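Local atomic coordinates of DNA polymerase beta (Leishmania infantum, PDB entry 4P4M), a protein that adds deoxynucleotides to the 3' end of a DNA primer, releasing diphosphate, and probably serves in base excision repair as a polymerase of family X. Residues 164-169 with 230-235; 273-278 with 310-315; 361-364 with 370-373. All blocks are in the same frame, centred on the assembly; numbering follows the deposited sequence.

Contact 1 (164-169 with 230-235); sequences ENYLRE and LKYLEA
Tyr166 and Tyr232 pair in an offset stack, and most of what joins helix 157-175 to the chain at 230-235 follows from how those two rings are turned. Their planes diverge by 26° and their centroids lie 4.8 Å apart, with Tyr166 CD2 over one face of Tyr232, toward the rim. Tyr166 CE2 lies 3.5 Å from both CG and CD1 of Tyr232. The two side chains run past each other in opposite directions, each leaving its own backbone toward the other. In Tyr166 this is achieved with CG anti to the backbone N (chi1 -173°), which carries the ring toward 230-235. Its hydroxyl thereby passes beyond the stack and reaches the side chain of Leu230, with Tyr166 OH 3.6 Å from Leu230 CB. A water 2.5 Å from Tyr166 OH also donates to Leu230 O, a loose link to the loop whose second leg is weak.

Leu167, one residue further along the helix, meets Tyr232 at about a right angle. Its CD2 methyl comes within 3.9 Å of Tyr232 CE2. Tyr232 OH is satisfied by His163 ND1 from the same helix, a bond that fixes the far end of the ring, while Leu167 continues inward onto Ile181 and Ile183. Lys231, with positive phi, ends helix 219-229 in a Schellman motif before the chain enters strand 233-236. The contact thus joins helix 157-175 to the loop between helix 219-229 and strand 233-236, within the palm of a family X polymerase, whose magnesium-binding Asp198 lies about 9 Å from Leu167, side chain to side chain.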
# COMPACT_ATOMS: atom_id res chain seq x y z
N GLU A 164 3.21 0.55 14.37
CA GLU A 164 1.89 -0.06 14.58
C GLU A 164 1.17 0.55 15.79
O GLU A 164 -0.01 0.92 15.70
CB GLU A 164 2.00 -1.57 14.74
CG GLU A 164 0.65 -2.26 14.90
CD GLU A 164 0.73 -3.76 14.66
OE1 GLU A 164 1.54 -4.42 15.32
OE2 GLU A 164 -0.01 -4.27 13.78
N ASN A 165 1.86 0.63 16.92
CA ASN A 165 1.25 1.15 18.14
C ASN A 165 0.86 2.62 18.00
O ASN A 165 -0.20 3.04 18.47
CB ASN A 165 2.19 0.98 19.35
CG ASN A 165 2.46 -0.48 19.69
OD1 ASN A 165 1.74 -1.38 19.24
ND2 ASN A 165 3.49 -0.72 20.49
N TYR A 166 1.72 3.40 17.34
CA TYR A 166 1.49 4.82 17.13
C TYR A 166 0.25 5.06 16.27
O TYR A 166 -0.63 5.85 16.64
CB TYR A 166 2.72 5.49 16.48
CG TYR A 166 2.63 7.00 16.37
CD1 TYR A 166 3.07 7.82 17.41
CD2 TYR A 166 2.11 7.61 15.24
CE1 TYR A 166 2.99 9.21 17.31
CE2 TYR A 166 2.03 9.00 15.13
CZ TYR A 166 2.47 9.79 16.17
OH TYR A 166 2.38 11.15 16.06
N LEU A 167 0.18 4.39 15.13
CA LEU A 167 -0.96 4.57 14.22
C LEU A 167 -2.28 4.12 14.87
O LEU A 167 -3.32 4.77 14.69
CB LEU A 167 -0.72 3.83 12.89
CG LEU A 167 0.36 4.45 11.99
CD1 LEU A 167 0.79 3.49 10.89
CD2 LEU A 167 -0.10 5.78 11.39
N ARG A 168 -2.23 3.01 15.62
CA ARG A 168 -3.43 2.53 16.33
C ARG A 168 -3.92 3.54 17.38
O ARG A 168 -5.12 3.81 17.51
CB ARG A 168 -3.17 1.16 16.99
CG ARG A 168 -3.14 -0.00 16.01
CD ARG A 168 -3.06 -1.35 16.73
NE ARG A 168 -3.36 -2.45 15.82
CZ ARG A 168 -2.97 -3.70 16.01
NH1 ARG A 168 -2.26 -4.03 17.08
NH2 ARG A 168 -3.30 -4.63 15.11
N GLU A 169 -2.98 4.07 18.15
CA GLU A 169 -3.33 5.08 19.14
C GLU A 169 -3.93 6.33 18.49
O GLU A 169 -4.96 6.83 18.96
CB GLU A 169 -2.12 5.45 20.01
CG GLU A 169 -2.45 6.54 21.02
CD GLU A 169 -1.25 6.94 21.87
OE1 GLU A 169 -0.55 7.91 21.49
OE2 GLU A 169 -1.02 6.29 22.91
N LEU A 230 0.59 16.38 13.89
CA LEU A 230 1.49 15.81 14.90
C LEU A 230 2.94 15.73 14.42
O LEU A 230 3.83 15.34 15.18
CB LEU A 230 1.01 14.41 15.28
CG LEU A 230 -0.27 14.37 16.12
CD1 LEU A 230 -0.86 12.96 16.12
CD2 LEU A 230 0.01 14.86 17.52
N LYS A 231 3.18 16.11 13.17
CA LYS A 231 4.51 16.04 12.55
C LYS A 231 5.02 14.60 12.37
O LYS A 231 6.23 14.38 12.24
CB LYS A 231 5.54 16.88 13.31
CG LYS A 231 5.10 18.32 13.57
CD LYS A 231 4.74 19.03 12.29
CE LYS A 231 4.21 20.44 12.58
NZ LYS A 231 3.82 21.16 11.34
N TYR A 232 4.10 13.64 12.38
CA TYR A 232 4.46 12.26 12.01
C TYR A 232 4.58 12.16 10.49
O TYR A 232 5.65 11.85 9.97
CB TYR A 232 3.42 11.26 12.55
CG TYR A 232 3.64 9.82 12.10
CD1 TYR A 232 4.59 9.01 12.71
CD2 TYR A 232 2.87 9.27 11.08
CE1 TYR A 232 4.79 7.66 12.30
CE2 TYR A 232 3.06 7.94 10.65
CZ TYR A 232 4.01 7.15 11.27
OH TYR A 232 4.17 5.84 10.85
N LEU A 233 3.49 12.44 9.77
CA LEU A 233 3.55 12.52 8.30
C LEU A 233 4.19 13.85 7.90
O LEU A 233 3.71 14.92 8.29
CB LEU A 233 2.16 12.37 7.66
CG LEU A 233 1.49 10.99 7.79
CD1 LEU A 233 0.15 10.95 7.04
CD2 LEU A 233 2.43 9.86 7.31
N GLU A 234 5.28 13.80 7.14
CA GLU A 234 6.02 15.02 6.81
C GLU A 234 6.18 15.30 5.32
O GLU A 234 6.63 16.38 4.93
CB GLU A 234 7.37 15.08 7.55
CG GLU A 234 8.33 13.94 7.26
CD GLU A 234 9.70 14.13 7.93
OE1 GLU A 234 9.79 14.06 9.18
OE2 GLU A 234 10.68 14.37 7.21
N ALA A 235 5.80 14.34 4.48
CA ALA A 235 5.84 14.56 3.03
C ALA A 235 4.86 13.61 2.35
O ALA A 235 4.66 12.49 2.82
CB ALA A 235 7.27 14.35 2.48
O HOH W 1 3.94 12.70 17.33

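Contact 2 (273-278 with 310-315); sequences DIRLIE and LNEYGL. With nucleotides of chain C; nucleotides of chain B.
Arg275 and Glu312 form the charged part of this contact, a salt bridge made at one carboxylate oxygen. In the conformer given, one of two deposited for the arginine, Arg275 NH2 lies 2.8 Å from Glu312 OE2, using the anti lone pair of that oxygen, which sits 28° out of the guanidinium plane; NH1 adds a weak second bond. Bends at chi2 and chi3 fold the arginine chain toward its partner. A water accepts from Arg275 NH1 and lies 2.6 Å from Glu312 OE2. Tyr313 OH sits at the guanidinium edge, 2.9 Å from Arg275 NH2, without a hydrogen bond.

The DNA supplies further polar interactions. Tyr313 OH donates to OP1 of DC4 of chain C at 2.7 Å, and Asn311 ND2 bonds to OP1 of DA3 of chain C at 2.8 Å. C5' of DC4 of chain C lies over a face of the Arg275 guanidinium.

Within the loop, Asn311 OD1 accepts from Tyr313 N, an Asx turn, and from Gly314 N, completing an Asx motif.

Apolar contact is slight: Ile277 CD1 approaches Tyr313 CE1 at 4.3 Å.

The loop between strands 308-310 and 315-317 thus meets palm strand 270-277 beside the DNA backbone, with Phe289 of helix 282-290 packed against Arg275 and Ile277.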
# COMPACT_ATOMS: atom_id res chain seq x y z
N ASP A 273 2.37 3.57 3.73
CA ASP A 273 1.25 3.41 2.80
C ASP A 273 -0.01 3.08 3.61
O ASP A 273 0.01 2.15 4.42
CB ASP A 273 1.52 2.26 1.80
CG ASP A 273 2.63 2.58 0.81
OD1 ASP A 273 3.11 3.73 0.74
OD2 ASP A 273 3.01 1.65 0.06
N ILE A 274 -1.10 3.84 3.41
CA ILE A 274 -2.36 3.54 4.11
C ILE A 274 -3.47 3.26 3.10
O ILE A 274 -3.66 4.05 2.17
CB ILE A 274 -2.78 4.73 5.03
CG1 ILE A 274 -1.62 5.15 5.95
CG2 ILE A 274 -4.07 4.39 5.83
CD1 ILE A 274 -1.82 6.50 6.67
N ARG A 275 -4.17 2.12 3.23
CA ARG A 275 -5.29 1.82 2.34
C ARG A 275 -6.58 1.75 3.15
O ARG A 275 -6.65 1.07 4.18
CB ARG A 275 -5.09 0.49 1.56
CG ARG A 275 -4.12 0.53 0.35
CD ARG A 275 -4.72 1.18 -0.93
NE ARG A 275 -5.98 0.57 -1.37
CZ ARG A 275 -6.11 -0.19 -2.45
NH1 ARG A 275 -5.04 -0.42 -3.21
NH2 ARG A 275 -7.29 -0.72 -2.79
N LEU A 276 -7.61 2.46 2.69
CA LEU A 276 -8.92 2.47 3.34
C LEU A 276 -9.80 1.39 2.69
O LEU A 276 -9.98 1.39 1.47
CB LEU A 276 -9.58 3.85 3.18
CG LEU A 276 -11.02 4.01 3.72
CD1 LEU A 276 -11.13 3.77 5.24
CD2 LEU A 276 -11.60 5.41 3.34
N ILE A 277 -10.34 0.48 3.51
CA ILE A 277 -10.99 -0.75 3.00
C ILE A 277 -12.34 -0.95 3.69
O ILE A 277 -12.44 -0.75 4.90
CB ILE A 277 -10.10 -2.00 3.27
CG1 ILE A 277 -8.76 -1.91 2.52
CG2 ILE A 277 -10.84 -3.32 2.92
CD1 ILE A 277 -8.88 -1.92 0.98
N GLU A 278 -13.37 -1.33 2.92
CA GLU A 278 -14.70 -1.60 3.49
C GLU A 278 -14.67 -2.83 4.41
O GLU A 278 -13.95 -3.79 4.15
CB GLU A 278 -15.75 -1.84 2.38
CG GLU A 278 -16.05 -0.62 1.46
CD GLU A 278 -17.01 0.41 2.07
OE1 GLU A 278 -17.70 0.10 3.07
OE2 GLU A 278 -17.07 1.54 1.53
N LEU A 310 -10.19 -12.84 -7.82
CA LEU A 310 -9.72 -12.49 -6.47
C LEU A 310 -8.98 -11.14 -6.48
O LEU A 310 -8.04 -10.94 -7.27
CB LEU A 310 -8.79 -13.57 -5.93
CG LEU A 310 -8.22 -13.34 -4.53
CD1 LEU A 310 -9.35 -13.31 -3.49
CD2 LEU A 310 -7.18 -14.42 -4.15
N ASN A 311 -9.42 -10.22 -5.62
CA ASN A 311 -8.70 -8.96 -5.39
C ASN A 311 -8.83 -8.56 -3.92
O ASN A 311 -9.28 -9.36 -3.10
CB ASN A 311 -9.18 -7.85 -6.36
CG ASN A 311 -10.66 -7.56 -6.23
OD1 ASN A 311 -11.23 -7.71 -5.15
ND2 ASN A 311 -11.30 -7.15 -7.33
N GLU A 312 -8.43 -7.33 -3.57
CA GLU A 312 -8.50 -6.94 -2.16
C GLU A 312 -9.94 -6.77 -1.67
O GLU A 312 -10.20 -6.84 -0.46
CB GLU A 312 -7.71 -5.65 -1.87
CG GLU A 312 -8.12 -4.43 -2.72
CD GLU A 312 -7.24 -4.26 -3.96
OE1 GLU A 312 -7.06 -5.24 -4.72
OE2 GLU A 312 -6.71 -3.14 -4.15
N TYR A 313 -10.86 -6.57 -2.61
CA TYR A 313 -12.25 -6.26 -2.26
C TYR A 313 -13.11 -7.50 -2.05
O TYR A 313 -14.13 -7.43 -1.35
CB TYR A 313 -12.87 -5.35 -3.32
CG TYR A 313 -12.09 -4.07 -3.50
CD1 TYR A 313 -11.95 -3.17 -2.45
CD2 TYR A 313 -11.50 -3.75 -4.72
CE1 TYR A 313 -11.23 -1.99 -2.61
CE2 TYR A 313 -10.78 -2.57 -4.88
CZ TYR A 313 -10.66 -1.69 -3.82
OH TYR A 313 -9.96 -0.50 -3.95
N GLY A 314 -12.72 -8.63 -2.64
CA GLY A 314 -13.50 -9.84 -2.43
C GLY A 314 -13.09 -11.02 -3.29
O GLY A 314 -12.15 -10.92 -4.08
N LEU A 315 -13.79 -12.14 -3.10
CA LEU A 315 -13.66 -13.32 -3.95
C LEU A 315 -14.97 -13.43 -4.73
O LEU A 315 -16.03 -13.55 -4.11
CB LEU A 315 -13.45 -14.58 -3.08
CG LEU A 315 -13.39 -15.95 -3.77
CD1 LEU A 315 -12.18 -16.06 -4.72
CD2 LEU A 315 -13.38 -17.09 -2.75
P DA C 3 -9.15 -5.49 -10.22
OP1 DA C 3 -10.48 -5.57 -9.55
OP2 DA C 3 -9.06 -5.22 -11.67
O5' DA C 3 -8.28 -4.37 -9.50
C5' DA C 3 -8.10 -4.40 -8.08
C4' DA C 3 -7.27 -3.20 -7.67
O4' DA C 3 -5.91 -3.38 -8.12
C3' DA C 3 -7.77 -1.89 -8.27
O3' DA C 3 -8.13 -1.07 -7.18
C2' DA C 3 -6.55 -1.31 -8.99
C1' DA C 3 -5.38 -2.12 -8.44
N9 DA C 3 -4.33 -2.26 -9.45
C8 DA C 3 -4.44 -2.92 -10.65
N7 DA C 3 -3.34 -2.88 -11.37
C5 DA C 3 -2.46 -2.13 -10.61
C6 DA C 3 -1.13 -1.72 -10.83
N6 DA C 3 -0.44 -2.03 -11.95
N1 DA C 3 -0.54 -0.98 -9.87
C2 DA C 3 -1.24 -0.67 -8.76
N3 DA C 3 -2.49 -0.99 -8.45
C4 DA C 3 -3.05 -1.74 -9.42
P DC C 4 -8.82 0.37 -7.41
OP1 DC C 4 -9.91 0.50 -6.41
OP2 DC C 4 -9.11 0.54 -8.85
O5' DC C 4 -7.67 1.41 -7.04
C5' DC C 4 -7.05 1.38 -5.75
C4' DC C 4 -6.18 2.61 -5.55
O4' DC C 4 -4.96 2.43 -6.32
C3' DC C 4 -6.79 3.94 -5.98
O3' DC C 4 -6.40 4.88 -4.97
C2' DC C 4 -6.16 4.19 -7.35
C1' DC C 4 -4.81 3.46 -7.26
N1 DC C 4 -4.35 2.81 -8.55
C2 DC C 4 -3.03 2.99 -8.94
O2 DC C 4 -2.29 3.68 -8.23
N3 DC C 4 -2.59 2.41 -10.09
C4 DC C 4 -3.43 1.67 -10.83
N4 DC C 4 -2.94 1.12 -11.95
C5 DC C 4 -4.79 1.48 -10.44
C6 DC C 4 -5.22 2.06 -9.30
P DA B 5 5.73 1.64 -3.65
OP1 DA B 5 6.04 2.36 -2.39
OP2 DA B 5 6.60 0.52 -4.05
O5' DA B 5 4.22 1.17 -3.56
C5' DA B 5 3.80 0.19 -2.67
C4' DA B 5 2.29 0.08 -2.73
O4' DA B 5 1.86 -0.11 -4.11
C3' DA B 5 1.77 -1.13 -1.98
O3' DA B 5 0.39 -0.94 -1.62
C2' DA B 5 1.99 -2.21 -3.04
C1' DA B 5 1.45 -1.47 -4.27
N9 DA B 5 1.86 -1.96 -5.59
C8 DA B 5 3.04 -1.76 -6.26
N7 DA B 5 3.07 -2.30 -7.46
C5 DA B 5 1.82 -2.89 -7.60
C6 DA B 5 1.21 -3.63 -8.65
N6 DA B 5 1.81 -3.92 -9.81
N1 DA B 5 -0.05 -4.07 -8.45
C2 DA B 5 -0.66 -3.78 -7.29
N3 DA B 5 -0.18 -3.10 -6.24
C4 DA B 5 1.07 -2.68 -6.46
O HOH W 2 -4.47 -2.32 -5.15

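Contact 3 (361-364 with 370-373); sequences DVFD and YAKP
Phe363 receives Tyr370 and Ala371 over one face of its ring, and it carries the contact for helix 359-365. Before it in sequence, Asp361 turns to the local chain instead: its OD2 accepts from Arg357 N, while its own backbone N bonds to Ser358 OG. Val362 follows, directed into the protein, where it packs on Met299 and Leu287, residues of helices 293-305 and 282-290.

Phe363 itself points toward the returning chain. Its CG is anti to the carbonyl carbon (chi1 -76°), which swings the ring off the helix, with one face against the backbone of 370-371. Tyr370 CA lies 4.0 Å from the centroid of the Phe363 ring and 21° off its normal, a CH-pi contact. Further toward the rim, Ala371 N sits 3.6 Å from Phe363 CE2, and the Ala371 methyl brushes that same carbon less closely. The Tyr370 ring is turned the other way, its edge directed at the Phe363 face with the two planes 65° apart and the centroids separated by 5.1 Å. The closest atoms in this edge-to-face pair are Phe363 CD1 and Tyr370 CD1, at 3.6 Å. Phe363 also touches Met299 and Leu287, so it lies between thumb helices 282-290 and 293-305 and the chain at 370-371.

Asp364, the last of the four, bonds through OD1 to Gln360 NE2 within the helix. No hydrogen bond crosses between the segments; Arg376 touches the side chains of Phe363 and Tyr370 and binds Ala371 O. Here the C-terminal tail of the polymerase beta thumb folds back against its last helix, away from the DNA and nucleotide sites.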
# COMPACT_ATOMS: atom_id res chain seq x y z
N ASP A 361 -10.81 -19.21 4.74
CA ASP A 361 -11.97 -19.43 3.86
C ASP A 361 -11.56 -19.37 2.38
O ASP A 361 -12.02 -20.18 1.57
CB ASP A 361 -13.05 -18.36 4.06
CG ASP A 361 -13.88 -18.56 5.33
OD1 ASP A 361 -14.00 -19.71 5.82
OD2 ASP A 361 -14.43 -17.55 5.81
N VAL A 362 -10.74 -18.38 2.04
CA VAL A 362 -10.31 -18.19 0.65
C VAL A 362 -9.45 -19.36 0.15
O VAL A 362 -9.67 -19.87 -0.96
CB VAL A 362 -9.54 -16.85 0.46
CG1 VAL A 362 -9.09 -16.68 -1.00
CG2 VAL A 362 -10.41 -15.67 0.90
N PHE A 363 -8.47 -19.77 0.95
CA PHE A 363 -7.65 -20.94 0.61
C PHE A 363 -8.58 -22.14 0.32
O PHE A 363 -8.41 -22.86 -0.67
CB PHE A 363 -6.70 -21.31 1.75
CG PHE A 363 -5.47 -20.42 1.89
CD1 PHE A 363 -5.48 -19.32 2.75
CD2 PHE A 363 -4.29 -20.72 1.22
CE1 PHE A 363 -4.34 -18.51 2.90
CE2 PHE A 363 -3.14 -19.93 1.37
CZ PHE A 363 -3.17 -18.83 2.22
N ASP A 364 -9.56 -22.35 1.20
CA ASP A 364 -10.45 -23.52 1.11
C ASP A 364 -11.28 -23.55 -0.18
O ASP A 364 -11.38 -24.57 -0.85
CB ASP A 364 -11.40 -23.60 2.32
CG ASP A 364 -10.67 -23.89 3.63
OD1 ASP A 364 -9.53 -24.39 3.59
OD2 ASP A 364 -11.26 -23.63 4.70
N TYR A 370 -3.80 -24.14 3.39
CA TYR A 370 -3.55 -22.92 4.16
C TYR A 370 -2.05 -22.71 4.38
O TYR A 370 -1.33 -23.65 4.69
CB TYR A 370 -4.27 -22.94 5.51
CG TYR A 370 -3.98 -21.69 6.32
CD1 TYR A 370 -4.63 -20.49 6.03
CD2 TYR A 370 -3.04 -21.70 7.34
CE1 TYR A 370 -4.35 -19.34 6.75
CE2 TYR A 370 -2.75 -20.56 8.07
CZ TYR A 370 -3.41 -19.38 7.77
OH TYR A 370 -3.12 -18.25 8.49
N ALA A 371 -1.60 -21.47 4.23
CA ALA A 371 -0.22 -21.10 4.56
C ALA A 371 -0.22 -19.94 5.55
O ALA A 371 -0.91 -18.94 5.33
CB ALA A 371 0.54 -20.72 3.30
N LYS A 372 0.53 -20.07 6.64
CA LYS A 372 0.69 -18.94 7.57
C LYS A 372 1.38 -17.79 6.85
O LYS A 372 2.13 -18.02 5.91
CB LYS A 372 1.54 -19.35 8.77
CG LYS A 372 0.92 -20.43 9.68
CD LYS A 372 1.97 -20.95 10.65
CE LYS A 372 1.37 -21.91 11.67
NZ LYS A 372 0.47 -21.21 12.63
N PRO A 373 1.14 -16.54 7.28
CA PRO A 373 1.82 -15.39 6.66
C PRO A 373 3.34 -15.56 6.49
O PRO A 373 3.89 -15.20 5.45
CB PRO A 373 1.53 -14.25 7.65
CG PRO A 373 0.15 -14.60 8.17
CD PRO A 373 0.22 -16.12 8.36

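Contacts 1 and 2 both reach the palm sheet: contact 1 packs a helix and the loop leading into a strand together through aromatic and leucine side chains, whereas contact 2 relies on charge, phosphate contacts and an ordered water. Only in contact 2 are all the touching residues buried, with DNA counted; contacts 1 and 3 are each partly buried. Contact 3 involves no sheet at all, only the last thumb helix and its tail. It resembles contact 1 in pairing two aromatic rings, but offset stacking there gives way to edge-to-face geometry here. Contacts 2 and 3 meet directly, Leu310 CD1 lying 4.2 Å from Val362 CG1, while contact 1 touches neither.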